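Side-chain contacts in putative transcription regulator (Lactobacillus plantarum WCFS1, PDB 3COL), which probably binds DNA as a dimeric TetR-family transcription regulator, pairing an N-terminal helix-turn-helix domain with a helical regulatory domain: residues F51-K54 with Q55-I58; I69-T72 with T73-D76; T82-V85 with T86-I89; Y97-S100 with L101-D105; G173-Q177 with D178-F182. All coordinates share one frame; numbering follows the deposited sequence.

Interaction 1 of 5, residues F51-K54 with Q55-I58; sequences FKNK and QALI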
# COMPACT_ATOMS: atom_id res chain seq x y z
N PHE A 51 -27.59 -10.14 2.73
CA PHE A 51 -26.71 -9.78 1.60
C PHE A 51 -27.11 -10.58 0.36
O PHE A 51 -27.19 -11.80 0.41
CB PHE A 51 -25.22 -10.05 1.95
CG PHE A 51 -24.75 -9.37 3.22
CD1 PHE A 51 -24.30 -8.06 3.20
CD2 PHE A 51 -24.80 -10.03 4.45
CE1 PHE A 51 -23.90 -7.42 4.39
CE2 PHE A 51 -24.39 -9.41 5.62
CZ PHE A 51 -23.93 -8.11 5.59
N LYS A 52 -27.30 -9.92 -0.77
CA LYS A 52 -27.85 -10.61 -1.94
C LYS A 52 -26.84 -11.44 -2.73
O LYS A 52 -27.22 -12.35 -3.47
CB LYS A 52 -28.65 -9.66 -2.85
CG LYS A 52 -27.86 -8.55 -3.53
CD LYS A 52 -28.73 -7.92 -4.69
CE LYS A 52 -29.86 -7.02 -4.16
NZ LYS A 52 -31.08 -6.95 -5.02
N ASN A 53 -25.56 -11.13 -2.57
CA ASN A 53 -24.49 -11.84 -3.32
C ASN A 53 -23.11 -11.51 -2.79
O ASN A 53 -22.99 -10.72 -1.87
CB ASN A 53 -24.61 -11.55 -4.84
CG ASN A 53 -24.53 -10.05 -5.20
OD1 ASN A 53 -23.99 -9.24 -4.45
ND2 ASN A 53 -25.08 -9.69 -6.37
N LYS A 54 -22.08 -12.12 -3.39
CA LYS A 54 -20.69 -11.95 -2.99
C LYS A 54 -20.29 -10.47 -2.99
O LYS A 54 -19.72 -10.00 -2.02
CB LYS A 54 -19.77 -12.79 -3.91
CG LYS A 54 -18.33 -12.33 -4.00
CD LYS A 54 -17.57 -13.08 -5.11
CE LYS A 54 -16.03 -12.77 -5.08
NZ LYS A 54 -15.30 -13.57 -6.18
N GLN A 55 -20.63 -9.72 -4.04
CA GLN A 55 -20.33 -8.27 -4.09
C GLN A 55 -20.93 -7.49 -2.91
O GLN A 55 -20.26 -6.65 -2.35
CB GLN A 55 -20.78 -7.62 -5.41
CG GLN A 55 -20.14 -6.24 -5.65
CD GLN A 55 -18.59 -6.31 -5.69
OE1 GLN A 55 -18.03 -7.13 -6.44
NE2 GLN A 55 -17.92 -5.48 -4.90
N ALA A 56 -22.19 -7.74 -2.58
CA ALA A 56 -22.83 -7.12 -1.41
C ALA A 56 -22.06 -7.44 -0.10
O ALA A 56 -21.93 -6.58 0.77
CB ALA A 56 -24.31 -7.54 -1.31
N LEU A 57 -21.55 -8.67 0.03
CA LEU A 57 -20.76 -9.06 1.22
C LEU A 57 -19.47 -8.20 1.34
O LEU A 57 -19.17 -7.66 2.40
CB LEU A 57 -20.37 -10.54 1.19
CG LEU A 57 -21.49 -11.57 1.33
CD1 LEU A 57 -21.02 -12.97 0.91
CD2 LEU A 57 -22.04 -11.58 2.77
N ILE A 58 -18.76 -8.07 0.23
CA ILE A 58 -17.51 -7.28 0.14
C ILE A 58 -17.79 -5.78 0.39
O ILE A 58 -17.06 -5.11 1.16
CB ILE A 58 -16.86 -7.50 -1.26
CG1 ILE A 58 -16.29 -8.95 -1.39
CG2 ILE A 58 -15.77 -6.46 -1.54
CD1 ILE A 58 -16.09 -9.42 -2.88
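Asn53 OD1 takes the backbone N-H of Ala56 at 3.0 Å, a nearly straight bond that lies almost along the side-chain C=O direction of the asparagine. Asn53 is the N-cap of helix 54-67, and its side chain supplies an acceptor to the first turn, where backbone N-H groups have no carbonyl of a preceding turn to bond. The torsions explain the reach: CG sits between the backbone N and the carbonyl carbon (chi1 58°), which folds the amide back over the start of the helix. Behind the cap the ordinary helical pattern sets in at once, Leu57 N bonding to Asn53 O and Ile58 N to Lys54 O, each at 3.1 Å.

On the buried side, Phe51 and Leu57 make the apolar half of the contact. Their side chains cross at about a right angle, and the Leu57 CD2 methyl lies 3.5 Å from Phe51 CG, also touching CB and CD2 of the phenylalanine. The Ala56 methyl packs against Phe51 CB at 4.2 Å. Lys54 runs fully extended beside Ile58, the two chains pointing the same way, with Lys54 CG 3.8 Å from Ile58 CD1; the ammonium end carries on to the carbonyl of Ala29. Phe51 and Leu57 both reach Ile15 of helix 11-26, and Leu57 also meets Val36 of helix 33-40.

With Phe51, two residues ahead of the cap, packed on Leu57 of the first turn, this is an N-capped start of the helix that follows the helix-turn-helix in a TetR-family DNA-binding domain.

Interaction 2 of 5, residues I69-T72 with T73-D76; sequences ILST and TDLD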
# COMPACT_ATOMS: atom_id res chain seq x y z
N ILE A 69 -13.02 4.94 10.34
CA ILE A 69 -11.86 5.82 10.45
C ILE A 69 -12.16 7.16 11.17
O ILE A 69 -11.50 7.50 12.17
CB ILE A 69 -11.17 6.03 9.10
CG1 ILE A 69 -10.86 4.67 8.46
CG2 ILE A 69 -9.89 6.91 9.27
CD1 ILE A 69 -10.29 4.75 7.07
N LEU A 70 -13.17 7.88 10.69
CA LEU A 70 -13.56 9.18 11.25
C LEU A 70 -15.00 9.20 11.74
O LEU A 70 -15.90 8.74 11.05
CB LEU A 70 -13.42 10.26 10.17
CG LEU A 70 -12.08 10.38 9.46
CD1 LEU A 70 -12.23 11.16 8.19
CD2 LEU A 70 -11.03 10.99 10.37
N SER A 71 -15.20 9.80 12.92
CA SER A 71 -16.54 10.02 13.47
C SER A 71 -17.15 11.26 12.86
O SER A 71 -16.47 12.01 12.13
CB SER A 71 -16.46 10.18 14.98
OG SER A 71 -15.93 11.45 15.34
N THR A 72 -18.44 11.47 13.15
CA THR A 72 -19.19 12.67 12.77
C THR A 72 -18.56 13.92 13.40
O THR A 72 -18.39 14.93 12.73
CB THR A 72 -20.67 12.57 13.23
OG1 THR A 72 -21.15 11.23 13.00
CG2 THR A 72 -21.56 13.56 12.46
N THR A 73 -18.24 13.80 14.69
CA THR A 73 -17.40 14.74 15.45
C THR A 73 -16.08 15.11 14.74
O THR A 73 -15.74 16.30 14.61
CB THR A 73 -17.09 14.15 16.84
OG1 THR A 73 -18.31 14.04 17.58
CG2 THR A 73 -16.14 15.03 17.62
N ASP A 74 -15.34 14.09 14.29
CA ASP A 74 -14.12 14.31 13.51
C ASP A 74 -14.44 15.14 12.28
O ASP A 74 -13.81 16.16 12.05
CB ASP A 74 -13.48 12.98 13.07
CG ASP A 74 -12.97 12.17 14.23
OD1 ASP A 74 -12.76 12.74 15.32
OD2 ASP A 74 -12.79 10.94 14.07
N LEU A 75 -15.42 14.69 11.51
CA LEU A 75 -15.77 15.29 10.23
C LEU A 75 -16.20 16.74 10.37
O LEU A 75 -15.97 17.56 9.48
CB LEU A 75 -16.89 14.48 9.57
CG LEU A 75 -16.58 13.54 8.40
CD1 LEU A 75 -15.15 13.12 8.36
CD2 LEU A 75 -17.51 12.34 8.39
N ASP A 76 -16.84 17.06 11.48
CA ASP A 76 -17.35 18.39 11.68
C ASP A 76 -16.16 19.35 11.87
O ASP A 76 -16.14 20.44 11.28
CB ASP A 76 -18.33 18.42 12.86
CG ASP A 76 -19.72 17.89 12.49
OD1 ASP A 76 -19.95 17.53 11.30
OD2 ASP A 76 -20.61 17.86 13.39
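Ser71 OG is turned between its own backbone N and carbonyl carbon (chi1 74°), while Asp74 CG stands anti to its carbonyl carbon (chi1 -65°), and these two settings bring the hydroxyl and the carboxylate back toward each other's backbone. The result is a capping box at the start of helix 72-78. Asp74 N donates to Ser71 OG at 2.9 Å, and Ser71 N returns a bond of the same quality to Asp74 OD2, also 2.9 Å and nearly straight at the hydrogen. That second donor comes from above the carboxylate, 48° out of its plane. The pair of bonds fixes the rotation of both side chains, and the helical bond from Leu75 N to Ser71 O (2.9 Å) follows directly.

Leu70, just ahead of the cap, forms a hydrophobic staple with Leu75 that accompanies the capping box. The two cross at about a right angle, with Leu70 CD1 and Leu75 CD1 meeting at 3.5 Å, and Leu70 CB rests 4.0 Å from Asp74 CB.

The two leucines face helix 133-143, Leu70 on Val134 and Leu75 on Ile133, while Leu70 and Asp74 also touch Gln95 of helix 85-102.

Interaction 3 of 5, residues T82-V85 with T86-I89; sequences TIDV and TTRI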
# COMPACT_ATOMS: atom_id res chain seq x y z
N THR A 82 -13.26 27.81 9.39
CA THR A 82 -12.62 28.78 10.29
C THR A 82 -11.34 28.28 10.97
O THR A 82 -10.59 29.09 11.53
CB THR A 82 -13.58 29.32 11.39
OG1 THR A 82 -13.85 28.30 12.36
CG2 THR A 82 -14.90 29.89 10.77
N ILE A 83 -11.12 26.97 10.96
CA ILE A 83 -9.92 26.37 11.56
C ILE A 83 -8.82 26.32 10.49
O ILE A 83 -9.07 25.94 9.34
CB ILE A 83 -10.18 24.94 12.10
CG1 ILE A 83 -11.36 24.92 13.06
CG2 ILE A 83 -8.89 24.31 12.75
CD1 ILE A 83 -11.30 25.94 14.20
N ASP A 84 -7.60 26.71 10.83
CA ASP A 84 -6.61 26.74 9.77
C ASP A 84 -6.31 25.32 9.26
O ASP A 84 -6.44 24.33 9.98
CB ASP A 84 -5.34 27.46 10.21
CG ASP A 84 -4.48 26.63 11.07
OD1 ASP A 84 -4.82 26.48 12.27
OD2 ASP A 84 -3.47 26.12 10.54
N VAL A 85 -5.96 25.23 7.97
CA VAL A 85 -5.84 23.92 7.35
C VAL A 85 -4.74 23.07 7.93
O VAL A 85 -4.83 21.85 7.88
CB VAL A 85 -5.68 24.00 5.82
CG1 VAL A 85 -6.96 24.52 5.20
CG2 VAL A 85 -4.45 24.87 5.41
N THR A 86 -3.70 23.70 8.47
CA THR A 86 -2.52 23.00 8.99
C THR A 86 -2.91 22.20 10.21
O THR A 86 -2.48 21.04 10.38
CB THR A 86 -1.33 24.00 9.29
OG1 THR A 86 -0.81 24.49 8.06
CG2 THR A 86 -0.18 23.34 10.07
N THR A 87 -3.68 22.86 11.07
CA THR A 87 -4.26 22.24 12.26
C THR A 87 -5.21 21.06 11.87
O THR A 87 -5.12 19.98 12.44
CB THR A 87 -5.03 23.31 13.10
OG1 THR A 87 -4.10 24.32 13.52
CG2 THR A 87 -5.71 22.70 14.34
N ARG A 88 -6.13 21.29 10.93
CA ARG A 88 -7.08 20.26 10.54
C ARG A 88 -6.40 19.05 9.88
O ARG A 88 -6.83 17.94 10.11
CB ARG A 88 -8.16 20.81 9.58
CG ARG A 88 -9.12 21.77 10.26
CD ARG A 88 -10.25 22.12 9.30
NE ARG A 88 -9.93 23.28 8.49
CZ ARG A 88 -10.52 23.59 7.34
NH1 ARG A 88 -10.16 24.70 6.70
NH2 ARG A 88 -11.46 22.80 6.83
N ILE A 89 -5.37 19.27 9.06
CA ILE A 89 -4.56 18.17 8.52
C ILE A 89 -3.91 17.33 9.65
O ILE A 89 -3.95 16.11 9.63
CB ILE A 89 -3.51 18.65 7.46
CG1 ILE A 89 -4.23 19.12 6.21
CG2 ILE A 89 -2.51 17.48 7.04
CD1 ILE A 89 -3.33 19.81 5.20
O HOH W 1 -2.35 26.77 7.96
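The backbone turns from an extended Asp84 straight into helix 85-102, whose first bonds run from Arg88 N to Asp84 O and from Ile89 N to Val85 O. Ile83 meets that first turn from the loop side, and Asp84 caps it. With CG placed between the backbone N and the carbonyl carbon (chi1 78°), the Asp84 carboxylate leans over the helix start and divides its work. OD1 accepts the hydroxyl of Thr87 OG1 at 2.6 Å, on the syn side and 23° out of the carboxylate plane; OD2 receives two weak bonds, from Thr86 N at 3.2 Å and Thr87 N at 3.3 Å. A water also donates to OD2 and is hydrogen-bonded to Thr86 OG1, bridging the cap to the Thr86 hydroxyl. A carboxylate here is probably favoured by the positive end of the helix dipole.

Arg88 bends at chi3 and turns its guanidinium back to the loop. Its NE bonds to Ile83 O at 2.9 Å, approaching 46° out of the carbonyl plane, and NH1 adds a weak bond to the same oxygen at 3.1 Å. NH2 is held by Leu78 O, so the group ties the end of helix 72-78 and the loop carbonyl of Ile83 to helix 85-102. The aliphatic part is used too, Arg88 CG packing on Ile83 CG2 at 3.6 Å. Against the guanidinium itself, Val85 CG1 lies 3.5 Å from Arg88 NH1.

Val85 and Arg88 rest on Leu137 of helix 133-143, where Ile89 meets Ala141, and Thr86 and Ile89 meet Trp190 of helix 182-193, so this helix start touches both.

Interaction 4 of 5, residues Y97-S100 with L101-D105; sequences YDYS and LANPD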
# COMPACT_ATOMS: atom_id res chain seq x y z
N TYR A 97 -3.97 7.60 12.22
CA TYR A 97 -2.92 6.94 13.00
C TYR A 97 -3.47 6.17 14.20
O TYR A 97 -3.22 4.97 14.33
CB TYR A 97 -1.88 7.99 13.44
CG TYR A 97 -0.74 7.49 14.28
CD1 TYR A 97 0.45 7.06 13.70
CD2 TYR A 97 -0.84 7.50 15.69
CE1 TYR A 97 1.53 6.60 14.51
CE2 TYR A 97 0.23 7.07 16.51
CZ TYR A 97 1.41 6.62 15.91
OH TYR A 97 2.45 6.17 16.72
N ASP A 98 -4.24 6.85 15.05
CA ASP A 98 -4.85 6.18 16.22
C ASP A 98 -5.77 5.06 15.77
O ASP A 98 -5.72 3.94 16.33
CB ASP A 98 -5.68 7.15 17.07
CG ASP A 98 -4.83 8.20 17.79
OD1 ASP A 98 -3.61 8.00 17.98
OD2 ASP A 98 -5.42 9.23 18.20
N TYR A 99 -6.63 5.37 14.79
CA TYR A 99 -7.56 4.39 14.22
C TYR A 99 -6.86 3.13 13.75
O TYR A 99 -7.27 2.02 14.09
CB TYR A 99 -8.40 4.95 13.06
CG TYR A 99 -9.19 3.82 12.44
CD1 TYR A 99 -10.30 3.28 13.12
CD2 TYR A 99 -8.79 3.23 11.24
CE1 TYR A 99 -10.99 2.23 12.59
CE2 TYR A 99 -9.49 2.16 10.71
CZ TYR A 99 -10.58 1.67 11.39
OH TYR A 99 -11.29 0.60 10.88
N SER A 100 -5.80 3.30 12.96
CA SER A 100 -5.08 2.17 12.42
C SER A 100 -4.43 1.30 13.50
O SER A 100 -4.49 0.08 13.42
CB SER A 100 -4.06 2.64 11.37
OG SER A 100 -3.41 1.52 10.75
N LEU A 101 -3.76 1.89 14.48
CA LEU A 101 -3.10 1.08 15.51
C LEU A 101 -4.08 0.31 16.36
O LEU A 101 -3.75 -0.76 16.89
CB LEU A 101 -2.23 1.96 16.42
CG LEU A 101 -1.06 2.67 15.76
CD1 LEU A 101 -0.36 3.61 16.73
CD2 LEU A 101 -0.07 1.62 15.30
N ALA A 102 -5.29 0.86 16.49
CA ALA A 102 -6.35 0.27 17.33
C ALA A 102 -7.12 -0.81 16.57
O ALA A 102 -7.75 -1.66 17.19
CB ALA A 102 -7.31 1.35 17.81
N ASN A 103 -7.05 -0.73 15.22
CA ASN A 103 -7.63 -1.66 14.23
C ASN A 103 -6.58 -2.12 13.20
O ASN A 103 -6.64 -1.76 12.04
CB ASN A 103 -8.80 -1.01 13.49
CG ASN A 103 -9.83 -0.44 14.45
OD1 ASN A 103 -10.81 -1.11 14.81
ND2 ASN A 103 -9.59 0.78 14.92
N PRO A 104 -5.64 -2.96 13.64
CA PRO A 104 -4.42 -3.31 12.88
C PRO A 104 -4.61 -4.01 11.54
O PRO A 104 -3.64 -4.09 10.78
CB PRO A 104 -3.63 -4.21 13.83
CG PRO A 104 -4.29 -4.03 15.21
CD PRO A 104 -5.72 -3.63 14.95
N ASP A 105 -5.82 -4.53 11.25
CA ASP A 105 -6.11 -5.15 9.97
C ASP A 105 -6.99 -4.30 9.07
O ASP A 105 -7.26 -4.70 7.96
CB ASP A 105 -6.84 -6.50 10.15
CG ASP A 105 -5.95 -7.55 10.76
OD1 ASP A 105 -4.75 -7.60 10.39
OD2 ASP A 105 -6.44 -8.28 11.62
O HOH W 2 -5.15 -0.67 10.07
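Asn103 ND2 donates to Tyr99 O at 2.8 Å, almost straight at the hydrogen and with the oxygen in the plane of the amide. The motif is a helix C-terminus: Asn103 is the first residue after helix 85-102 to leave helical geometry, and its side chain folds back to bond a carbonyl of the last turn. Tyr99 O is gripped twice by the same residue, since Asn103 N also reaches it at 3.0 Å, and a weak bond from Ala102 N adds to the load. Two residues earlier, Leu101 N to Tyr97 O continues the regular ladder.

The same hydrogen bond goes with a stack: the Asn103 amide and the Tyr99 ring lie with planes 22° apart, Asn103 ND2 being 3.1 Å from Tyr99 CE1, and Asn103 CB sits over the ring face in a CH-pi contact. Tyr99 OH continues to Ser106 OG, so the ring is held at its far end too. Ser100 OG binds Thr167 of helix 152-171 and a water that donates to Asn103 O.

On another side of the helix, Tyr97 is swung out with CG anti to the backbone N (chi1 179°), and its ring, which meets Phe182 edge-to-face, takes a methyl of the next turn: Leu101 CD1 stands over the face, 3.9 Å from the ring centroid and 28° off the normal.

Interaction 5 of 5, residues G173-Q177 with D178-F182; sequences GRYAQ and DQYTF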
# COMPACT_ATOMS: atom_id res chain seq x y z
N GLY A 173 5.89 -7.78 14.94
CA GLY A 173 6.86 -7.79 16.01
C GLY A 173 8.15 -7.10 15.66
O GLY A 173 9.16 -7.38 16.27
N ARG A 174 8.14 -6.18 14.70
CA ARG A 174 9.40 -5.52 14.32
C ARG A 174 9.89 -4.53 15.37
O ARG A 174 11.10 -4.33 15.52
CB ARG A 174 9.30 -4.84 12.96
CG ARG A 174 9.04 -5.81 11.83
CD ARG A 174 9.12 -5.11 10.52
NE ARG A 174 9.22 -6.07 9.42
CZ ARG A 174 9.13 -5.78 8.13
NH1 ARG A 174 8.91 -4.52 7.71
NH2 ARG A 174 9.24 -6.76 7.24
N TYR A 175 8.96 -3.91 16.09
CA TYR A 175 9.29 -3.02 17.20
C TYR A 175 7.99 -2.86 17.99
O TYR A 175 6.91 -3.27 17.49
CB TYR A 175 9.89 -1.68 16.71
CG TYR A 175 9.15 -0.99 15.57
CD1 TYR A 175 9.60 -1.11 14.26
CD2 TYR A 175 8.00 -0.21 15.81
CE1 TYR A 175 8.93 -0.49 13.19
CE2 TYR A 175 7.31 0.43 14.73
CZ TYR A 175 7.79 0.27 13.44
OH TYR A 175 7.17 0.90 12.37
N ALA A 176 8.09 -2.28 19.19
CA ALA A 176 6.90 -2.10 20.05
C ALA A 176 5.98 -0.98 19.55
O ALA A 176 6.41 -0.09 18.81
CB ALA A 176 7.35 -1.82 21.51
N GLN A 177 4.72 -1.00 20.00
CA GLN A 177 3.79 0.09 19.66
C GLN A 177 4.26 1.50 20.09
O GLN A 177 3.94 2.49 19.42
CB GLN A 177 2.37 -0.21 20.19
CG GLN A 177 1.24 0.42 19.31
CD GLN A 177 -0.15 0.31 19.92
OE1 GLN A 177 -0.53 -0.73 20.45
NE2 GLN A 177 -0.91 1.41 19.85
N ASP A 178 5.06 1.55 21.15
CA ASP A 178 5.53 2.81 21.74
C ASP A 178 6.97 3.16 21.35
O ASP A 178 7.54 4.14 21.84
CB ASP A 178 5.44 2.72 23.26
CG ASP A 178 6.48 1.78 23.85
OD1 ASP A 178 6.64 0.66 23.33
OD2 ASP A 178 7.15 2.15 24.83
N GLN A 179 7.57 2.37 20.47
CA GLN A 179 8.93 2.66 20.04
C GLN A 179 8.99 4.08 19.41
O GLN A 179 9.90 4.86 19.69
CB GLN A 179 9.43 1.60 19.06
CG GLN A 179 10.91 1.81 18.68
CD GLN A 179 11.83 1.44 19.81
OE1 GLN A 179 11.66 0.38 20.46
NE2 GLN A 179 12.82 2.29 20.06
N TYR A 180 8.00 4.40 18.57
CA TYR A 180 7.86 5.72 17.91
C TYR A 180 6.61 6.39 18.36
O TYR A 180 5.63 5.73 18.68
CB TYR A 180 7.82 5.57 16.37
CG TYR A 180 9.09 4.91 15.88
CD1 TYR A 180 10.27 5.66 15.68
CD2 TYR A 180 9.12 3.52 15.65
CE1 TYR A 180 11.45 5.04 15.27
CE2 TYR A 180 10.29 2.89 15.23
CZ TYR A 180 11.43 3.63 15.03
OH TYR A 180 12.56 2.96 14.61
N THR A 181 6.62 7.72 18.37
CA THR A 181 5.45 8.48 18.77
C THR A 181 4.74 8.92 17.50
O THR A 181 5.27 8.77 16.38
CB THR A 181 5.87 9.72 19.56
OG1 THR A 181 6.74 10.50 18.74
CG2 THR A 181 6.60 9.32 20.85
N PHE A 182 3.52 9.43 17.66
CA PHE A 182 2.84 10.01 16.54
C PHE A 182 3.72 11.13 15.97
O PHE A 182 3.80 11.28 14.78
CB PHE A 182 1.47 10.58 16.95
CG PHE A 182 0.86 11.48 15.88
CD1 PHE A 182 0.37 10.92 14.70
CD2 PHE A 182 0.79 12.86 16.05
CE1 PHE A 182 -0.17 11.73 13.68
CE2 PHE A 182 0.23 13.68 15.03
CZ PHE A 182 -0.25 13.10 13.85
O HOH W 3 6.19 2.32 17.51
O HOH W 4 3.77 4.30 17.54
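Tyr175 and Tyr180 meet in a T-shaped (edge-to-face) stack, the edge of the Tyr180 ring directed at the face of Tyr175. The planes are 82° apart and the centroids 5.1 Å, with Tyr180 CE2 standing over the centre of the Tyr175 ring and Tyr180 CD2 3.7 Å from Tyr175 CE2. Tyr175 reaches this position with CG between its backbone N and carbonyl carbon (chi1 47°), and Gln179 CB touches the same ring, 4.0 Å from Tyr175 CD2. The hydroxyl of Tyr175 is fixed elsewhere, by His166 and Asn169 of helix 152-171.

The rings are brought together by a type I beta turn from Ala176 to Gln179, which reverses the chain between them. Gln179 N donates to Ala176 O at 3.2 Å. One water bridges Ala176 O, 2.7 Å away, and Tyr180 N, from which it accepts at 3.0 Å; another bridges Gln177 O and Tyr180 O, 2.6 Å from each.

This turn belongs to the connection from helix 152-171 to helix 182-193. Gly173, with its positive phi, ends the first helix in a Schellman motif, and Thr181 caps the second. Tyr175 and Gln177 touch Ile170 of helix 152-171, Gln177 also reaches Leu101 of helix 85-102, and both tyrosines pack on Pro151 of the second subunit, placing the pair at the dimer contact.

Overall arrangement
Along the chain the five contacts run in series, with none enclosing or crossing another. Interaction 1 opens helix 54-67 in the DNA-binding domain, and interaction 2, with its centre about 27 Å away, starts helix 72-78. Interaction 3 begins helix 85-102 and interaction 4 ends it, their centres about 23 Å apart. Interaction 5 turns the chain between helices 152-171 and 182-193. Direct touches include Ile69 CG1 of interaction 2 on Tyr99 CE2 of interaction 4 at 3.6 Å, and Leu101 CB of interaction 4 at 3.7 Å from Gln177 NE2 of interaction 5; Tyr97 also packs on 180-182. Helix 85-102 thus links the loop before helix 72-78 to the loop at the dimer contact.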